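Local coordinates for protein N-acyl GLM peudo-teicoplanin deacetylase (Actinoplanes teichomyceticus, PDB 2X9L) that probably removes the acetyl group from the sugar of a teicoplanin pseudoaglycone, as a zinc-dependent hydrolase of the PIG-L de-N-acetylase family, at residues A[12-17]-A[40-45]; A[46-51]-A[70-75]; A[96-101]-A[161-166]; A[153-158]-A[185-190]. All blocks are in the same frame, centred on the assembly; numbering follows the deposited sequence.

Contact 1: residues A[12-17]-A[40-45]. With ZN (zinc ion), chain B; BOG (octyl beta-D-glucopyranoside), chain C.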
# COMPACT_ATOMS: atom_id res chain seq x y z
N ALA A 12 -0.23 -8.54 -4.71
CA ALA A 12 -0.60 -7.33 -3.97
C ALA A 12 0.51 -6.31 -4.18
O ALA A 12 1.69 -6.65 -4.05
CB ALA A 12 -0.74 -7.65 -2.51
N ILE A 13 0.13 -5.08 -4.49
CA ILE A 13 1.10 -4.01 -4.74
C ILE A 13 0.91 -2.90 -3.71
O ILE A 13 -0.05 -2.13 -3.76
CB ILE A 13 0.98 -3.48 -6.18
CG1 ILE A 13 1.16 -4.63 -7.18
CG2 ILE A 13 2.05 -2.39 -6.44
CD1 ILE A 13 1.12 -4.16 -8.62
N SER A 14 1.84 -2.85 -2.75
CA SER A 14 1.75 -1.96 -1.61
C SER A 14 2.62 -0.73 -1.86
O SER A 14 3.75 -0.86 -2.29
CB SER A 14 2.24 -2.72 -0.36
OG SER A 14 2.08 -1.96 0.83
N PRO A 15 2.08 0.47 -1.60
CA PRO A 15 2.93 1.67 -1.74
C PRO A 15 4.10 1.63 -0.76
O PRO A 15 5.25 1.75 -1.19
CB PRO A 15 1.98 2.82 -1.38
CG PRO A 15 0.61 2.26 -1.56
CD PRO A 15 0.70 0.80 -1.23
N HIS A 16 3.80 1.47 0.52
CA HIS A 16 4.83 1.50 1.55
C HIS A 16 4.89 0.20 2.31
O HIS A 16 3.99 -0.64 2.19
CB HIS A 16 4.58 2.62 2.57
CG HIS A 16 4.56 3.99 1.96
ND1 HIS A 16 3.44 4.79 1.96
CD2 HIS A 16 5.52 4.68 1.32
CE1 HIS A 16 3.71 5.92 1.34
NE2 HIS A 16 4.97 5.89 0.95
N LEU A 17 5.92 0.07 3.13
CA LEU A 17 6.11 -1.12 3.96
C LEU A 17 5.14 -1.06 5.14
O LEU A 17 5.45 -0.51 6.19
CB LEU A 17 7.55 -1.20 4.44
CG LEU A 17 8.54 -1.36 3.28
CD1 LEU A 17 9.96 -0.97 3.69
CD2 LEU A 17 8.51 -2.77 2.65
N VAL A 40 3.42 -10.07 -2.17
CA VAL A 40 3.21 -8.66 -1.88
C VAL A 40 4.46 -7.90 -2.29
O VAL A 40 5.51 -8.05 -1.67
CB VAL A 40 2.99 -8.43 -0.40
CG1 VAL A 40 2.85 -6.91 -0.11
CG2 VAL A 40 1.76 -9.21 0.08
N TYR A 41 4.33 -7.10 -3.34
CA TYR A 41 5.43 -6.30 -3.86
C TYR A 41 5.23 -4.90 -3.30
O TYR A 41 4.16 -4.33 -3.43
CB TYR A 41 5.39 -6.31 -5.39
CG TYR A 41 6.17 -5.20 -6.07
CD1 TYR A 41 7.53 -5.08 -5.90
CD2 TYR A 41 5.52 -4.28 -6.89
CE1 TYR A 41 8.25 -4.07 -6.54
CE2 TYR A 41 6.22 -3.25 -7.52
CZ TYR A 41 7.58 -3.15 -7.33
OH TYR A 41 8.28 -2.13 -7.95
N THR A 42 6.24 -4.36 -2.65
CA THR A 42 6.16 -3.00 -2.12
C THR A 42 6.98 -2.08 -3.01
O THR A 42 8.18 -2.29 -3.22
CB THR A 42 6.64 -2.95 -0.65
OG1 THR A 42 5.78 -3.79 0.15
CG2 THR A 42 6.57 -1.55 -0.09
N VAL A 43 6.32 -1.07 -3.56
CA VAL A 43 6.94 -0.16 -4.51
C VAL A 43 8.04 0.70 -3.87
O VAL A 43 9.19 0.69 -4.33
CB VAL A 43 5.87 0.78 -5.13
CG1 VAL A 43 6.50 1.78 -6.11
CG2 VAL A 43 4.81 -0.03 -5.83
N PHE A 44 7.68 1.41 -2.81
CA PHE A 44 8.60 2.42 -2.25
C PHE A 44 9.45 1.86 -1.12
O PHE A 44 9.46 2.40 -0.01
CB PHE A 44 7.82 3.68 -1.86
CG PHE A 44 7.26 4.41 -3.04
CD1 PHE A 44 8.08 5.22 -3.81
CD2 PHE A 44 5.96 4.21 -3.45
CE1 PHE A 44 7.60 5.85 -4.93
CE2 PHE A 44 5.46 4.84 -4.58
CZ PHE A 44 6.28 5.67 -5.32
N ALA A 45 10.18 0.78 -1.40
CA ALA A 45 11.01 0.10 -0.42
C ALA A 45 12.50 0.27 -0.75
O ALA A 45 13.37 -0.45 -0.24
CB ALA A 45 10.64 -1.40 -0.40
ZN ZN B . 1.53 4.13 2.79
C1 BOG C . 3.30 8.36 5.71
O1 BOG C . 2.09 9.06 5.70
C2 BOG C . 3.25 6.83 5.81
O2 BOG C . 2.33 6.27 6.69
C3 BOG C . 4.57 6.07 5.59
O3 BOG C . 4.52 4.71 5.46
C4 BOG C . 5.71 6.81 4.87
O4 BOG C . 6.97 6.21 4.92
C5 BOG C . 5.64 8.35 4.80
O5 BOG C . 4.38 8.99 5.02
C6 BOG C . 6.56 9.06 3.85
O6 BOG C . 6.13 8.89 2.55
C1' BOG C . 2.12 10.44 5.85
C2' BOG C . 0.78 11.13 5.85
C3' BOG C . 0.41 11.95 4.64
C4' BOG C . 1.07 13.31 4.48
C5' BOG C . 0.96 14.01 3.13
C6' BOG C . 2.22 14.58 2.54
C7' BOG C . 3.03 13.71 1.61
C8' BOG C . 3.97 12.70 2.20
O HOH W 1 4.40 -4.00 2.42
O HOH W 2 8.04 2.12 2.67
O HOH W 3 2.03 3.79 5.11
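The F44 ring takes the carbonyl oxygen of P15 at its edge, in plane, while V43 CG1 lies over one face toward the rim. The H16 imidazole has the sugar of the bound octyl glucoside over the centre of one face, C4 standing 4.0 Å above the plane, and P15 CB toward the rim of the opposite face. H16 ND1 binds the zinc ion at 2.2 Å, together with D19, H164 and a water, and its NE2 hydrogen-bonds D163.

Behind this site, strands 9-14 and 37-42 run parallel. Y41 N donates to A12 O and S14 N to Y41 O, and the parallel pairing goes on with V43 N to S14 O (2.9 Å) and F44 N to P15 O. On one side of the sheet I13 CG2 packs against V43 CG2 at 3.7 Å. With S14 OG set anti to the backbone N (chi1 -175°), the hydroxyl donates to H16 O at 2.7 Å, in the carbonyl plane, and is also hydrogen-bonded to A20 N. Replacing S14 by an alanine removes the hydroxyl and is likely to leave H16 O and A20 N without this partner, with the turn that carries the zinc ligand freer to shift. Beyond it, T42 CG2 wedges against L17 CD2 at 3.6 Å. Main-chain bonds thus fix how the two segments lie, and the hydroxyl of S14 ties the H16 backbone to them, which probably helps present ND1 to the metal.

Contact 2: residues A[46-51]-A[70-75]. With BOG (octyl beta-D-glucopyranoside), chain C.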
# COMPACT_ATOMS: atom_id res chain seq x y z
N GLY A 46 12.79 1.25 -1.60
CA GLY A 46 14.15 1.48 -2.06
C GLY A 46 15.12 1.90 -0.98
O GLY A 46 14.80 2.70 -0.11
N ALA A 47 16.34 1.37 -1.07
CA ALA A 47 17.36 1.67 -0.08
C ALA A 47 17.68 3.16 -0.09
O ALA A 47 17.76 3.79 -1.15
CB ALA A 47 18.61 0.84 -0.33
N ALA A 48 17.83 3.72 1.11
CA ALA A 48 18.12 5.13 1.26
C ALA A 48 19.29 5.28 2.21
O ALA A 48 19.40 4.55 3.19
CB ALA A 48 16.90 5.87 1.80
N GLN A 49 20.18 6.22 1.90
CA GLN A 49 21.33 6.47 2.76
C GLN A 49 21.47 7.97 3.01
O GLN A 49 21.03 8.77 2.20
CB GLN A 49 22.61 5.90 2.14
CG GLN A 49 22.85 4.43 2.50
CD GLN A 49 24.18 3.89 2.00
OE1 GLN A 49 24.76 4.43 1.05
NE2 GLN A 49 24.67 2.83 2.63
N PRO A 50 22.06 8.34 4.15
CA PRO A 50 22.26 9.77 4.44
C PRO A 50 23.07 10.39 3.31
O PRO A 50 23.72 9.64 2.57
CB PRO A 50 23.08 9.76 5.73
CG PRO A 50 22.87 8.41 6.33
CD PRO A 50 22.68 7.48 5.18
N PRO A 51 23.05 11.72 3.18
CA PRO A 51 22.34 12.66 4.05
C PRO A 51 20.83 12.62 3.87
O PRO A 51 20.32 12.54 2.74
CB PRO A 51 22.87 14.04 3.61
CG PRO A 51 24.06 13.76 2.75
CD PRO A 51 23.78 12.43 2.12
N ASP A 70 19.39 3.70 9.36
CA ASP A 70 18.92 3.07 8.13
C ASP A 70 17.48 2.64 8.30
O ASP A 70 17.20 1.45 8.53
CB ASP A 70 19.78 1.86 7.81
CG ASP A 70 19.58 1.35 6.40
OD1 ASP A 70 18.55 1.70 5.75
OD2 ASP A 70 20.46 0.60 5.92
N ALA A 71 16.56 3.60 8.19
CA ALA A 71 15.15 3.34 8.45
C ALA A 71 14.59 2.33 7.46
O ALA A 71 13.77 1.48 7.83
CB ALA A 71 14.36 4.63 8.39
N VAL A 72 15.01 2.42 6.20
CA VAL A 72 14.49 1.49 5.21
C VAL A 72 14.87 0.05 5.57
O VAL A 72 14.05 -0.85 5.42
CB VAL A 72 14.94 1.83 3.79
CG1 VAL A 72 14.44 0.76 2.81
CG2 VAL A 72 14.41 3.20 3.41
N LEU A 73 16.10 -0.15 6.04
CA LEU A 73 16.51 -1.48 6.47
C LEU A 73 15.61 -1.99 7.59
O LEU A 73 15.15 -3.13 7.54
CB LEU A 73 17.97 -1.48 6.94
CG LEU A 73 18.67 -2.85 7.08
CD1 LEU A 73 20.11 -2.67 7.53
CD2 LEU A 73 17.94 -3.75 8.04
N TYR A 74 15.37 -1.15 8.60
CA TYR A 74 14.49 -1.51 9.72
C TYR A 74 13.10 -1.88 9.22
O TYR A 74 12.52 -2.87 9.66
CB TYR A 74 14.36 -0.36 10.71
CG TYR A 74 15.42 -0.30 11.79
CD1 TYR A 74 16.67 0.25 11.52
CD2 TYR A 74 15.15 -0.74 13.08
CE1 TYR A 74 17.65 0.32 12.51
CE2 TYR A 74 16.12 -0.67 14.08
CZ TYR A 74 17.37 -0.14 13.78
OH TYR A 74 18.34 -0.05 14.76
N ARG A 75 12.55 -1.08 8.32
CA ARG A 75 11.18 -1.33 7.85
C ARG A 75 11.09 -2.56 6.95
O ARG A 75 10.10 -3.29 6.98
CB ARG A 75 10.62 -0.11 7.11
CG ARG A 75 10.51 1.12 7.99
CD ARG A 75 9.78 2.24 7.25
NE ARG A 75 8.38 1.92 7.00
CZ ARG A 75 7.53 2.76 6.41
NH1 ARG A 75 7.95 3.95 6.01
NH2 ARG A 75 6.27 2.41 6.22
C1 BOG C . 3.30 8.36 5.71
O1 BOG C . 2.09 9.06 5.70
C2 BOG C . 3.25 6.83 5.81
O2 BOG C . 2.33 6.27 6.69
C3 BOG C . 4.57 6.07 5.59
O3 BOG C . 4.52 4.71 5.46
C4 BOG C . 5.71 6.81 4.87
O4 BOG C . 6.97 6.21 4.92
C5 BOG C . 5.64 8.35 4.80
O5 BOG C . 4.38 8.99 5.02
C6 BOG C . 6.56 9.06 3.85
O6 BOG C . 6.13 8.89 2.55
C1' BOG C . 2.12 10.44 5.85
C2' BOG C . 0.78 11.13 5.85
C3' BOG C . 0.41 11.95 4.64
C4' BOG C . 1.07 13.31 4.48
C5' BOG C . 0.96 14.01 3.13
C6' BOG C . 2.22 14.58 2.54
C7' BOG C . 3.03 13.71 1.61
C8' BOG C . 3.97 12.70 2.20
O HOH W 4 18.47 1.29 3.04
O HOH W 5 17.13 4.24 5.19
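V72 carries the close part of this contact, turning both of its methyls to the loop 46-51. V72 CG1 stands anti to the backbone N (chi1 176°) and meets G46 O at 3.5 Å, while CG2 touches the same oxygen and also A48 CB, at 4.0 Å. The valine thus straddles one carbonyl with its two branches, and the Y100 ring touches it as well.

The other half is wetter and looser. A48 and the partly exposed D70 come no nearer than 3.9 Å, A48 O to D70 OD1, and two waters fill the role of direct bonds. The first accepts from A48 N and donates to D70 OD1 at 2.7 Å. The second donates to both A48 O and D70 OD1 and accepts from V72 N, so that it links the loop to the first turn of the helix. A48 O has a further partner in the hydroxyl of Y52.

D70 OD1 therefore does several jobs: besides the two waters it accepts from L73 N at 3.1 Å, met from above the carboxylate plane. Farther along the same helix, R75 bends at chi3 (67°) and reaches the octyl glucoside, giving NH1 to O4 at 2.7 Å and NH2 to O3 at 3.0 Å. NH2 also bonds L17 O, and W63 makes a cation-pi contact with the arginine. The arrangement is that of an aspartate N-cap at the start of helix 71-86, a helix whose first turns carry an arginine into the pocket that holds the glucose ring of the octyl glucoside, which is probably where a substrate sugar would lie.

Contact 3: residues A[96-101]-A[161-166]; sequences LDSIYR and HPDHEA. With ZN (zinc ion), chain B; BOG (octyl beta-D-glucopyranoside), chain C.
D163 meets both S98 and R101 from the start of helix 162-177, and its two oxygens have different partners. CG stands anti to the carbonyl carbon (chi1 -70°), which directs the carboxylate to the loop 96-101. D163 OD1 is gripped end-on by two nitrogens of R101, NH1 at 2.9 Å and NH2 at 3.1 Å, in a salt bridge; a bend in the arginine chain swings the guanidinium round, and its NH1 also donates to L96 O. D163 OD2 accepts from S98 N at 3.1 Å through its syn lone pair, while H16 is its stronger partner.

D97 brings OD1 to 3.0 Å from D163 OD2, two acceptors side by side; the octyl glucoside O6 donates to D97 OD1 at 2.6 Å. The S98 hydroxyl sits between its own N and carbonyl carbon (chi1 68°), from where S98 OG donates to O6 of the same ligand, 2.6 Å away. An asparagine in place of D163 would probably leave R101 without its countercharge and weaken the hold on H16. D97 and D163, with H16, bind a second zinc ion in a structure of this protein, distinct from the one held here by H164.

One residue on from D163, H164 NE2 binds the zinc ion with H16 and D19. The loop, which follows strand 89-92, thus lies against the N-terminal turn of helix 162-177, with R101 touching L132 of helix 126-147 and Y100 resting on helix 71-86.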
# COMPACT_ATOMS: atom_id res chain seq x y z
N LEU A 96 12.24 5.19 -3.99
CA LEU A 96 12.46 5.85 -2.71
C LEU A 96 11.18 6.44 -2.18
O LEU A 96 10.48 7.13 -2.90
CB LEU A 96 13.50 6.97 -2.89
CG LEU A 96 14.94 6.56 -3.16
CD1 LEU A 96 15.77 7.83 -3.42
CD2 LEU A 96 15.49 5.76 -2.00
N ASP A 97 10.92 6.20 -0.90
CA ASP A 97 9.83 6.84 -0.16
C ASP A 97 9.89 8.35 -0.37
O ASP A 97 10.95 8.91 -0.60
CB ASP A 97 10.01 6.52 1.33
CG ASP A 97 8.75 6.73 2.15
OD1 ASP A 97 7.68 7.08 1.60
OD2 ASP A 97 8.83 6.54 3.38
N SER A 98 8.74 9.00 -0.27
CA SER A 98 8.62 10.43 -0.54
C SER A 98 9.62 11.28 0.24
O SER A 98 10.11 12.30 -0.27
CB SER A 98 7.20 10.91 -0.28
OG SER A 98 6.88 10.85 1.10
N ILE A 99 9.92 10.87 1.47
CA ILE A 99 10.83 11.65 2.30
C ILE A 99 12.29 11.58 1.87
O ILE A 99 13.14 12.28 2.43
CB ILE A 99 10.75 11.25 3.79
CG1 ILE A 99 10.98 9.75 3.95
CG2 ILE A 99 9.42 11.67 4.40
CD1 ILE A 99 11.17 9.32 5.44
N TYR A 100 12.61 10.74 0.90
CA TYR A 100 13.99 10.61 0.46
C TYR A 100 14.18 11.14 -0.95
O TYR A 100 15.31 11.20 -1.43
CB TYR A 100 14.45 9.14 0.49
CG TYR A 100 14.22 8.47 1.82
CD1 TYR A 100 13.49 7.28 1.89
CD2 TYR A 100 14.72 9.01 2.99
CE1 TYR A 100 13.28 6.65 3.11
CE2 TYR A 100 14.52 8.38 4.21
CZ TYR A 100 13.80 7.20 4.26
OH TYR A 100 13.58 6.57 5.46
N ARG A 101 13.08 11.49 -1.62
CA ARG A 101 13.18 11.92 -3.01
C ARG A 101 13.56 13.38 -3.17
O ARG A 101 13.20 14.22 -2.36
CB ARG A 101 11.88 11.62 -3.78
CG ARG A 101 11.55 10.12 -3.85
CD ARG A 101 10.72 9.76 -5.08
NE ARG A 101 9.41 10.40 -5.11
CZ ARG A 101 8.34 9.95 -4.47
NH1 ARG A 101 8.42 8.87 -3.70
NH2 ARG A 101 7.18 10.58 -4.57
N HIS A 161 -2.11 10.40 -0.36
CA HIS A 161 -0.66 10.32 -0.27
C HIS A 161 -0.09 10.16 -1.68
O HIS A 161 -0.55 9.29 -2.44
CB HIS A 161 -0.20 9.15 0.61
CG HIS A 161 1.27 9.16 0.90
ND1 HIS A 161 1.78 9.15 2.18
CD2 HIS A 161 2.33 9.23 0.07
CE1 HIS A 161 3.10 9.20 2.13
NE2 HIS A 161 3.46 9.24 0.86
N PRO A 162 0.89 10.99 -2.06
CA PRO A 162 1.37 10.94 -3.45
C PRO A 162 1.98 9.59 -3.84
O PRO A 162 1.91 9.22 -5.02
CB PRO A 162 2.45 12.03 -3.50
CG PRO A 162 2.82 12.29 -2.07
CD PRO A 162 1.58 12.02 -1.27
N ASP A 163 2.58 8.88 -2.88
CA ASP A 163 3.14 7.56 -3.15
C ASP A 163 2.01 6.56 -3.42
O ASP A 163 2.15 5.65 -4.24
CB ASP A 163 3.99 7.06 -1.97
CG ASP A 163 5.31 7.83 -1.82
OD1 ASP A 163 5.71 8.52 -2.77
OD2 ASP A 163 5.93 7.73 -0.73
N HIS A 164 0.88 6.72 -2.72
CA HIS A 164 -0.26 5.83 -2.98
C HIS A 164 -0.85 6.09 -4.35
O HIS A 164 -1.21 5.16 -5.08
CB HIS A 164 -1.34 5.99 -1.91
CG HIS A 164 -0.94 5.47 -0.57
ND1 HIS A 164 -1.80 4.79 0.27
CD2 HIS A 164 0.26 5.50 0.07
CE1 HIS A 164 -1.16 4.44 1.37
NE2 HIS A 164 0.09 4.86 1.27
N GLU A 165 -0.97 7.37 -4.69
CA GLU A 165 -1.50 7.75 -5.99
C GLU A 165 -0.60 7.22 -7.11
O GLU A 165 -1.10 6.71 -8.11
CB GLU A 165 -1.67 9.26 -6.08
CG GLU A 165 -2.84 9.77 -5.23
CD GLU A 165 -2.99 11.29 -5.21
OE1 GLU A 165 -4.03 11.77 -4.71
OE2 GLU A 165 -2.06 12.00 -5.67
N ALA A 166 0.72 7.33 -6.93
CA ALA A 166 1.65 6.87 -7.96
C ALA A 166 1.53 5.35 -8.13
O ALA A 166 1.55 4.83 -9.26
CB ALA A 166 3.09 7.23 -7.58
ZN ZN B . 1.53 4.13 2.79
C1 BOG C . 3.30 8.36 5.71
O1 BOG C . 2.09 9.06 5.70
C2 BOG C . 3.25 6.83 5.81
O2 BOG C . 2.33 6.27 6.69
C3 BOG C . 4.57 6.07 5.59
O3 BOG C . 4.52 4.71 5.46
C4 BOG C . 5.71 6.81 4.87
O4 BOG C . 6.97 6.21 4.92
C5 BOG C . 5.64 8.35 4.80
O5 BOG C . 4.38 8.99 5.02
C6 BOG C . 6.56 9.06 3.85
O6 BOG C . 6.13 8.89 2.55
C1' BOG C . 2.12 10.44 5.85
C2' BOG C . 0.78 11.13 5.85
C3' BOG C . 0.41 11.95 4.64
C4' BOG C . 1.07 13.31 4.48
C5' BOG C . 0.96 14.01 3.13
C6' BOG C . 2.22 14.58 2.54
C7' BOG C . 3.03 13.71 1.61
C8' BOG C . 3.97 12.70 2.20
O HOH W 3 2.03 3.79 5.11

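Contact 4: residues A[153-158]-A[185-190]; sequences VTCAAI and WEDLPY. With BOG (octyl beta-D-glucopyranoside), chain C.
W185 holds CG between its backbone N and carbonyl carbon (chi1 61°), which lays the indole along strand 151-155 with one face against the main chain. C155 CA sits 3.7 Å from the centroid of the W185 five-membered ring in a CH-pi contact, T154 O lies over the same face toward the rim, and V153 CG1 lies 3.5 Å from W185 CE3. D187 has CG anti to the carbonyl carbon (chi1 -51°), and its carboxylate thereby faces the turn 156-158. There D187 OD1 accepts a weak bond from I158 N at 2.9 Å; OD2 is hydrogen-bonded to H164 ND1, so this aspartate lies in the second shell and probably helps orient H164, a zinc ligand.

The backbones pair in parallel: W185 N donates to T154 O at 2.8 Å and A156 N to W185 O at 3.1 Å. Farther along, Y190 CB packs on I158 O, and the Y190 hydroxyl accepts from O2 of the octyl glucoside at 3.2 Å.

Strand 151-155 lies between strands 9-14 and 182-185 in the sheet. Helix 162-177 covers T154 and C155, whereas W185 touches T264 of strand 263-269 and L188 reaches helix 243-254.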
# COMPACT_ATOMS: atom_id res chain seq x y z
N VAL A 153 -4.08 -6.68 -6.71
CA VAL A 153 -4.80 -5.78 -5.82
C VAL A 153 -3.83 -4.71 -5.36
O VAL A 153 -2.69 -5.02 -5.09
CB VAL A 153 -5.41 -6.49 -4.60
CG1 VAL A 153 -6.31 -5.52 -3.83
CG2 VAL A 153 -6.23 -7.69 -5.04
N THR A 154 -4.28 -3.46 -5.35
CA THR A 154 -3.43 -2.37 -4.89
C THR A 154 -4.29 -1.35 -4.15
O THR A 154 -5.45 -1.63 -3.86
CB THR A 154 -2.64 -1.73 -6.05
OG1 THR A 154 -1.64 -0.84 -5.53
CG2 THR A 154 -3.56 -1.00 -6.99
N CYS A 155 -3.72 -0.20 -3.81
CA CYS A 155 -4.41 0.79 -2.99
C CYS A 155 -5.33 1.72 -3.78
O CYS A 155 -5.06 2.06 -4.92
CB CYS A 155 -3.40 1.64 -2.23
SG CYS A 155 -2.28 2.59 -3.30
N ALA A 156 -6.43 2.14 -3.16
CA ALA A 156 -7.31 3.15 -3.74
C ALA A 156 -6.73 4.56 -3.65
O ALA A 156 -7.20 5.48 -4.34
CB ALA A 156 -8.69 3.11 -3.04
N ALA A 157 -5.72 4.74 -2.80
CA ALA A 157 -5.12 6.05 -2.55
C ALA A 157 -6.09 7.01 -1.85
O ALA A 157 -6.00 8.23 -2.00
CB ALA A 157 -4.56 6.66 -3.85
N ILE A 158 -7.01 6.46 -1.08
CA ILE A 158 -7.81 7.28 -0.18
C ILE A 158 -6.85 7.97 0.78
O ILE A 158 -5.97 7.33 1.36
CB ILE A 158 -8.82 6.46 0.60
CG1 ILE A 158 -9.88 5.90 -0.36
CG2 ILE A 158 -9.47 7.29 1.70
CD1 ILE A 158 -10.79 4.87 0.28
N TRP A 185 -7.99 -1.78 -2.72
CA TRP A 185 -8.45 -1.88 -1.34
C TRP A 185 -8.70 -0.50 -0.73
O TRP A 185 -8.16 0.50 -1.19
CB TRP A 185 -7.47 -2.65 -0.45
CG TRP A 185 -6.09 -2.06 -0.33
CD1 TRP A 185 -5.75 -0.83 0.17
CD2 TRP A 185 -4.86 -2.69 -0.70
NE1 TRP A 185 -4.38 -0.65 0.13
CE2 TRP A 185 -3.82 -1.78 -0.41
CE3 TRP A 185 -4.54 -3.93 -1.25
CZ2 TRP A 185 -2.47 -2.08 -0.65
CZ3 TRP A 185 -3.21 -4.23 -1.50
CH2 TRP A 185 -2.19 -3.30 -1.20
N GLU A 186 -9.54 -0.46 0.28
CA GLU A 186 -9.74 0.76 1.05
C GLU A 186 -8.52 1.03 1.93
O GLU A 186 -8.22 0.25 2.85
CB GLU A 186 -11.00 0.61 1.89
CG GLU A 186 -11.37 1.85 2.64
CD GLU A 186 -12.62 1.67 3.46
OE1 GLU A 186 -13.42 2.62 3.50
OE2 GLU A 186 -12.80 0.58 4.04
N ASP A 187 -7.80 2.12 1.66
CA ASP A 187 -6.58 2.41 2.42
C ASP A 187 -6.88 2.56 3.90
O ASP A 187 -7.66 3.41 4.29
CB ASP A 187 -5.89 3.69 1.94
CG ASP A 187 -5.68 3.72 0.45
OD1 ASP A 187 -6.69 3.66 -0.28
OD2 ASP A 187 -4.50 3.79 0.01
N LEU A 188 -6.23 1.75 4.74
CA LEU A 188 -6.36 1.90 6.19
C LEU A 188 -5.02 2.27 6.82
O LEU A 188 -3.98 1.81 6.36
CB LEU A 188 -6.89 0.61 6.81
CG LEU A 188 -8.25 0.12 6.30
CD1 LEU A 188 -8.55 -1.29 6.79
CD2 LEU A 188 -9.35 1.07 6.73
N PRO A 189 -5.04 3.09 7.88
CA PRO A 189 -6.23 3.65 8.55
C PRO A 189 -6.75 4.95 7.92
O PRO A 189 -7.64 5.57 8.50
CB PRO A 189 -5.71 3.94 9.95
CG PRO A 189 -4.30 4.34 9.71
CD PRO A 189 -3.81 3.39 8.65
N TYR A 190 -6.23 5.33 6.76
CA TYR A 190 -6.60 6.62 6.17
C TYR A 190 -8.11 6.79 6.01
O TYR A 190 -8.64 7.88 6.22
CB TYR A 190 -5.95 6.80 4.80
CG TYR A 190 -4.45 6.79 4.82
CD1 TYR A 190 -3.73 5.60 4.85
CD2 TYR A 190 -3.74 7.99 4.79
CE1 TYR A 190 -2.35 5.60 4.87
CE2 TYR A 190 -2.35 8.00 4.81
CZ TYR A 190 -1.66 6.80 4.84
OH TYR A 190 -0.28 6.80 4.86
C1 BOG C . 3.30 8.36 5.71
O1 BOG C . 2.09 9.06 5.70
C2 BOG C . 3.25 6.83 5.81
O2 BOG C . 2.33 6.27 6.69
C3 BOG C . 4.57 6.07 5.59
O3 BOG C . 4.52 4.71 5.46
C4 BOG C . 5.71 6.81 4.87
O4 BOG C . 6.97 6.21 4.92
C5 BOG C . 5.64 8.35 4.80
O5 BOG C . 4.38 8.99 5.02
C6 BOG C . 6.56 9.06 3.85
O6 BOG C . 6.13 8.89 2.55
C1' BOG C . 2.12 10.44 5.85
C2' BOG C . 0.78 11.13 5.85
C3' BOG C . 0.41 11.95 4.64
C4' BOG C . 1.07 13.31 4.48
C5' BOG C . 0.96 14.01 3.13
C6' BOG C . 2.22 14.58 2.54
C7' BOG C . 3.03 13.71 1.61
C8' BOG C . 3.97 12.70 2.20

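In the fold
Contacts 1 and 4 are core pairings of one sheet, joined where strands 9-14 and 151-155 run side by side, and are held largely by main-chain bonds. Contact 3 is also buried, but charge dominates it: carboxylates and histidines gather at the metal site, with an arginine bridging to one carboxylate from behind. Contact 2 lies farthest out, about 18 Å from the chain centre, and relies on waters and a few methyls. H16 bonds D163 to tie contact 1 to contact 3, and H164 bonds D187 to tie contact 3 to contact 4. Contact 2 meets contact 1 through R75 and contact 3 through V72 and Y100, and all four contacts reach the octyl glucoside. Only contacts 2 and 4 do not touch.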